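Local coordinates for putative cell surface protein (Streptococcus pyogenes, PDB 4OFQ) that probably serves as a surface adhesin of the antigen I/II family, here represented by its calcium-binding, beta-sandwich C-terminal region, at residues A[64-72]-A[122-132]. Residues are numbered along the deposited sequence; the frame is centred on the assembly and turned at random. Where two conformers were deposited one is given.
Sequences FIYVDDYKD and SPVGEFYMWVA. With CA (calcium ion), chain C.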
loop_
_atom_site.group_PDB
_atom_site.type_symbol
_atom_site.label_atom_id
_atom_site.label_comp_id
_atom_site.label_asym_id
_atom_site.label_seq_id
_atom_site.Cartn_x
_atom_site.Cartn_y
_atom_site.Cartn_z
ATOM N N PHE A 64 -10.771 13.284 27.787
ATOM C CA PHE A 64 -10.271 13.595 26.461
ATOM C C PHE A 64 -9.984 12.299 25.747
ATOM O O PHE A 64 -9.161 11.498 26.190
ATOM C CB PHE A 64 -9.032 14.478 26.579
ATOM C CG PHE A 64 -9.262 15.674 27.448
ATOM C CD1 PHE A 64 -9.895 16.793 26.939
ATOM C CD2 PHE A 64 -8.938 15.649 28.797
ATOM C CE1 PHE A 64 -10.158 17.893 27.746
ATOM C CE2 PHE A 64 -9.189 16.738 29.602
ATOM C CZ PHE A 64 -9.799 17.863 29.077
ATOM N N ILE A 65 -10.721 12.080 24.663
ATOM C CA ILE A 65 -10.666 10.830 23.922
ATOM C C ILE A 65 -10.246 11.141 22.495
ATOM O O ILE A 65 -10.703 12.140 21.928
ATOM C CB ILE A 65 -12.052 10.142 23.894
ATOM C CG1 ILE A 65 -12.443 9.693 25.310
ATOM C CG2 ILE A 65 -12.045 8.953 22.897
ATOM C CD1 ILE A 65 -13.874 9.251 25.440
ATOM N N TYR A 66 -9.350 10.323 21.944
ATOM C CA TYR A 66 -9.001 10.429 20.527
ATOM C C TYR A 66 -9.294 9.084 19.886
ATOM O O TYR A 66 -8.996 8.050 20.473
ATOM C CB TYR A 66 -7.523 10.798 20.350
ATOM C CG TYR A 66 -7.216 11.380 18.977
ATOM C CD1 TYR A 66 -7.688 12.637 18.625
ATOM C CD2 TYR A 66 -6.470 10.668 18.034
ATOM C CE1 TYR A 66 -7.429 13.183 17.366
ATOM C CE2 TYR A 66 -6.199 11.208 16.765
ATOM C CZ TYR A 66 -6.681 12.470 16.445
ATOM O OH TYR A 66 -6.433 13.044 15.207
ATOM N N VAL A 67 -9.872 9.094 18.688
ATOM C CA VAL A 67 -10.296 7.855 18.035
ATOM C C VAL A 67 -9.654 7.768 16.667
ATOM O O VAL A 67 -9.613 8.755 15.937
ATOM C CB VAL A 67 -11.854 7.793 17.865
ATOM C CG1 VAL A 67 -12.273 6.685 16.901
ATOM C CG2 VAL A 67 -12.542 7.578 19.211
ATOM N N ASP A 68 -9.132 6.598 16.317
ATOM C CA ASP A 68 -8.720 6.389 14.952
ATOM C C ASP A 68 -9.608 5.317 14.373
ATOM O O ASP A 68 -9.545 4.161 14.783
ATOM C CB ASP A 68 -7.257 5.974 14.835
ATOM C CG ASP A 68 -6.816 5.861 13.380
ATOM O OD1 ASP A 68 -7.331 4.969 12.678
ATOM O OD2 ASP A 68 -5.972 6.671 12.951
ATOM N N ASP A 69 -10.440 5.722 13.422
ATOM C CA ASP A 69 -11.382 4.843 12.754
ATOM C C ASP A 69 -10.797 4.447 11.400
ATOM O O ASP A 69 -10.911 5.182 10.409
ATOM C CB ASP A 69 -12.725 5.577 12.585
ATOM C CG ASP A 69 -13.794 4.725 11.932
ATOM O OD1 ASP A 69 -13.478 3.634 11.418
ATOM O OD2 ASP A 69 -14.968 5.162 11.915
ATOM N N TYR A 70 -10.161 3.286 11.365
ATOM C CA TYR A 70 -9.599 2.759 10.124
ATOM C C TYR A 70 -10.650 1.894 9.452
ATOM O O TYR A 70 -11.511 1.326 10.133
ATOM C CB TYR A 70 -8.341 1.933 10.408
ATOM C CG TYR A 70 -8.573 0.754 11.349
ATOM C CD1 TYR A 70 -8.448 0.902 12.730
ATOM C CD2 TYR A 70 -8.909 -0.502 10.858
ATOM C CE1 TYR A 70 -8.671 -0.168 13.595
ATOM C CE2 TYR A 70 -9.124 -1.580 11.714
ATOM C CZ TYR A 70 -8.997 -1.404 13.080
ATOM O OH TYR A 70 -9.198 -2.485 13.921
ATOM N N LYS A 71 -10.599 1.799 8.123
ATOM C CA LYS A 71 -11.518 0.910 7.406
ATOM C C LYS A 71 -11.128 -0.540 7.686
ATOM O O LYS A 71 -10.104 -1.032 7.188
ATOM C CB LYS A 71 -11.469 1.180 5.908
ATOM C CG LYS A 71 -12.375 0.274 5.098
ATOM C CD LYS A 71 -12.480 0.784 3.674
ATOM C CE LYS A 71 -13.187 -0.215 2.770
ATOM N NZ LYS A 71 -13.258 0.324 1.368
ATOM N N ASP A 72 -11.942 -1.231 8.470
ATOM C CA ASP A 72 -11.514 -2.531 8.981
ATOM C C ASP A 72 -11.539 -3.669 7.948
ATOM O O ASP A 72 -10.999 -4.737 8.196
ATOM C CB ASP A 72 -12.236 -2.895 10.298
ATOM C CG ASP A 72 -13.723 -3.179 10.120
ATOM O OD1 ASP A 72 -14.146 -3.668 9.050
ATOM O OD2 ASP A 72 -14.475 -2.927 11.085
ATOM N N SER A 122 -19.404 9.196 15.422
ATOM C CA SER A 122 -19.933 7.911 14.986
ATOM C C SER A 122 -18.880 7.034 14.305
ATOM O O SER A 122 -18.871 6.920 13.075
ATOM C CB SER A 122 -21.099 8.141 14.021
ATOM O OG SER A 122 -21.804 6.938 13.760
ATOM N N PRO A 123 -17.996 6.398 15.097
ATOM C CA PRO A 123 -17.009 5.498 14.484
ATOM C C PRO A 123 -17.652 4.201 14.002
ATOM O O PRO A 123 -18.483 3.624 14.699
ATOM C CB PRO A 123 -16.040 5.212 15.627
ATOM C CG PRO A 123 -16.848 5.367 16.851
ATOM C CD PRO A 123 -17.872 6.437 16.564
ATOM N N VAL A 124 -17.242 3.742 12.825
ATOM C CA VAL A 124 -17.830 2.567 12.194
ATOM C C VAL A 124 -16.937 1.346 12.367
ATOM O O VAL A 124 -15.729 1.425 12.162
ATOM C CB VAL A 124 -18.050 2.822 10.686
ATOM C CG1 VAL A 124 -18.410 1.541 9.951
ATOM C CG2 VAL A 124 -19.130 3.870 10.485
ATOM N N GLY A 125 -17.524 0.217 12.748
ATOM C CA GLY A 125 -16.753 -1.019 12.870
ATOM C C GLY A 125 -15.655 -0.925 13.915
ATOM O O GLY A 125 -15.856 -0.308 14.970
ATOM N N GLU A 126 -14.500 -1.524 13.630
ATOM C CA GLU A 126 -13.384 -1.499 14.571
ATOM C C GLU A 126 -12.736 -0.126 14.618
ATOM O O GLU A 126 -12.696 0.587 13.620
ATOM C CB GLU A 126 -12.321 -2.534 14.193
ATOM C CG GLU A 126 -12.852 -3.943 13.998
ATOM C CD GLU A 126 -11.799 -4.907 13.498
ATOM O OE1 GLU A 126 -10.658 -4.469 13.181
ATOM O OE2 GLU A 126 -12.121 -6.110 13.405
ATOM N N PHE A 127 -12.215 0.240 15.783
ATOM C CA PHE A 127 -11.447 1.464 15.896
ATOM C C PHE A 127 -10.498 1.365 17.083
ATOM O O PHE A 127 -10.630 0.464 17.914
ATOM C CB PHE A 127 -12.383 2.682 16.017
ATOM C CG PHE A 127 -13.311 2.635 17.199
ATOM C CD1 PHE A 127 -14.521 1.957 17.121
ATOM C CD2 PHE A 127 -12.999 3.319 18.380
ATOM C CE1 PHE A 127 -15.403 1.940 18.223
ATOM C CE2 PHE A 127 -13.878 3.310 19.481
ATOM C CZ PHE A 127 -15.070 2.618 19.392
ATOM N N TYR A 128 -9.507 2.249 17.127
ATOM C CA TYR A 128 -8.721 2.431 18.336
ATOM C C TYR A 128 -9.171 3.700 19.014
ATOM O O TYR A 128 -9.526 4.677 18.348
ATOM C CB TYR A 128 -7.248 2.608 18.020
ATOM C CG TYR A 128 -6.514 1.324 17.777
ATOM C CD1 TYR A 128 -6.391 0.812 16.492
ATOM C CD2 TYR A 128 -5.942 0.621 18.839
ATOM C CE1 TYR A 128 -5.696 -0.378 16.264
ATOM C CE2 TYR A 128 -5.253 -0.562 18.619
ATOM C CZ TYR A 128 -5.140 -1.047 17.331
ATOM O OH TYR A 128 -4.466 -2.216 17.095
ATOM N N MET A 129 -9.161 3.685 20.341
ATOM C CA MET A 129 -9.387 4.909 21.087
ATOM C C MET A 129 -8.286 5.098 22.120
ATOM O O MET A 129 -7.756 4.117 22.648
ATOM C CB MET A 129 -10.803 4.962 21.696
ATOM C CG MET A 129 -11.131 3.904 22.735
ATOM S SD MET A 129 -12.901 3.866 23.153
ATOM C CE MET A 129 -13.225 5.576 23.590
ATOM N N TRP A 130 -7.904 6.353 22.355
ATOM C CA TRP A 130 -6.947 6.690 23.410
ATOM C C TRP A 130 -7.673 7.569 24.429
ATOM O O TRP A 130 -8.302 8.573 24.061
ATOM C CB TRP A 130 -5.741 7.432 22.830
ATOM C CG TRP A 130 -4.811 6.562 22.072
ATOM C CD1 TRP A 130 -3.699 5.944 22.554
ATOM C CD2 TRP A 130 -4.917 6.182 20.690
ATOM N NE1 TRP A 130 -3.092 5.220 21.552
ATOM C CE2 TRP A 130 -3.820 5.349 20.401
ATOM C CE3 TRP A 130 -5.824 6.481 19.666
ATOM C CZ2 TRP A 130 -3.609 4.790 19.131
ATOM C CZ3 TRP A 130 -5.607 5.922 18.398
ATOM C CH2 TRP A 130 -4.507 5.098 18.150
ATOM N N VAL A 131 -7.629 7.176 25.703
ATOM C CA VAL A 131 -8.396 7.862 26.744
ATOM C C VAL A 131 -7.442 8.414 27.783
ATOM O O VAL A 131 -6.605 7.679 28.309
ATOM C CB VAL A 131 -9.389 6.900 27.444
ATOM C CG1 VAL A 131 -10.198 7.637 28.538
ATOM C CG2 VAL A 131 -10.314 6.247 26.414
ATOM N N ALA A 132 -7.533 9.707 28.074
ATOM C CA ALA A 132 -6.691 10.261 29.139
ATOM C C ALA A 132 -6.989 9.569 30.474
ATOM O O ALA A 132 -8.129 9.601 30.947
ATOM C CB ALA A 132 -6.910 11.757 29.266
HETATM CA CA CA C . -13.519 1.284 11.507
HETATM O O HOH W 1 -10.230 11.013 29.587
HETATM O O HOH W 2 -6.909 11.245 24.444
HETATM O O HOH W 3 -14.354 0.028 9.688
#
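A chi1 of -178° swings the D69 carboxylate away from its own backbone N and over to the 123-126 loop, while chi1 58° sets the Y70 ring between its backbone N and carbonyl carbon, bringing CE1 against Y128 CD1 and OH to E126. D69 OD1 binds calcium at 2.4 Å; OD2 accepts V124 N at 2.8 Å from above the carboxylate plane, tying down the loop whose V124 and E126 carbonyls also bind the metal. Y70 O and one water join them. Alongside, D72 OD2 takes E126 N on its anti lone pair (2.9 Å), and Y70 OH, also hydrogen-bonded to H101 NE2, donates to E126 OE1 (2.6 Å), ring and carboxylate planes 73° apart.

Beyond the site the two segments run as antiparallel strands. Y66–W130 and D68–Y128 are hydrogen-bonded pairs, and W130 sets its ring edge against D68 CB (CZ3 to CB 3.9 Å). On the other face I65 CG2 meets M129 CE at 3.6 Å, and V67 CG1 packs on F127 CD2.

Calcium thus sits where strand 64-70 meets the loop before 127-132. These adjacent strands belong to a mixed sheet, with 164-174 beyond 64-70 and edge strand 97-102 beyond 127-132; D68, Y128 and W130 look into the beta-sandwich interior, onto strand 149-157 of the second sheet, and helix 135-143 covers F64 and A132.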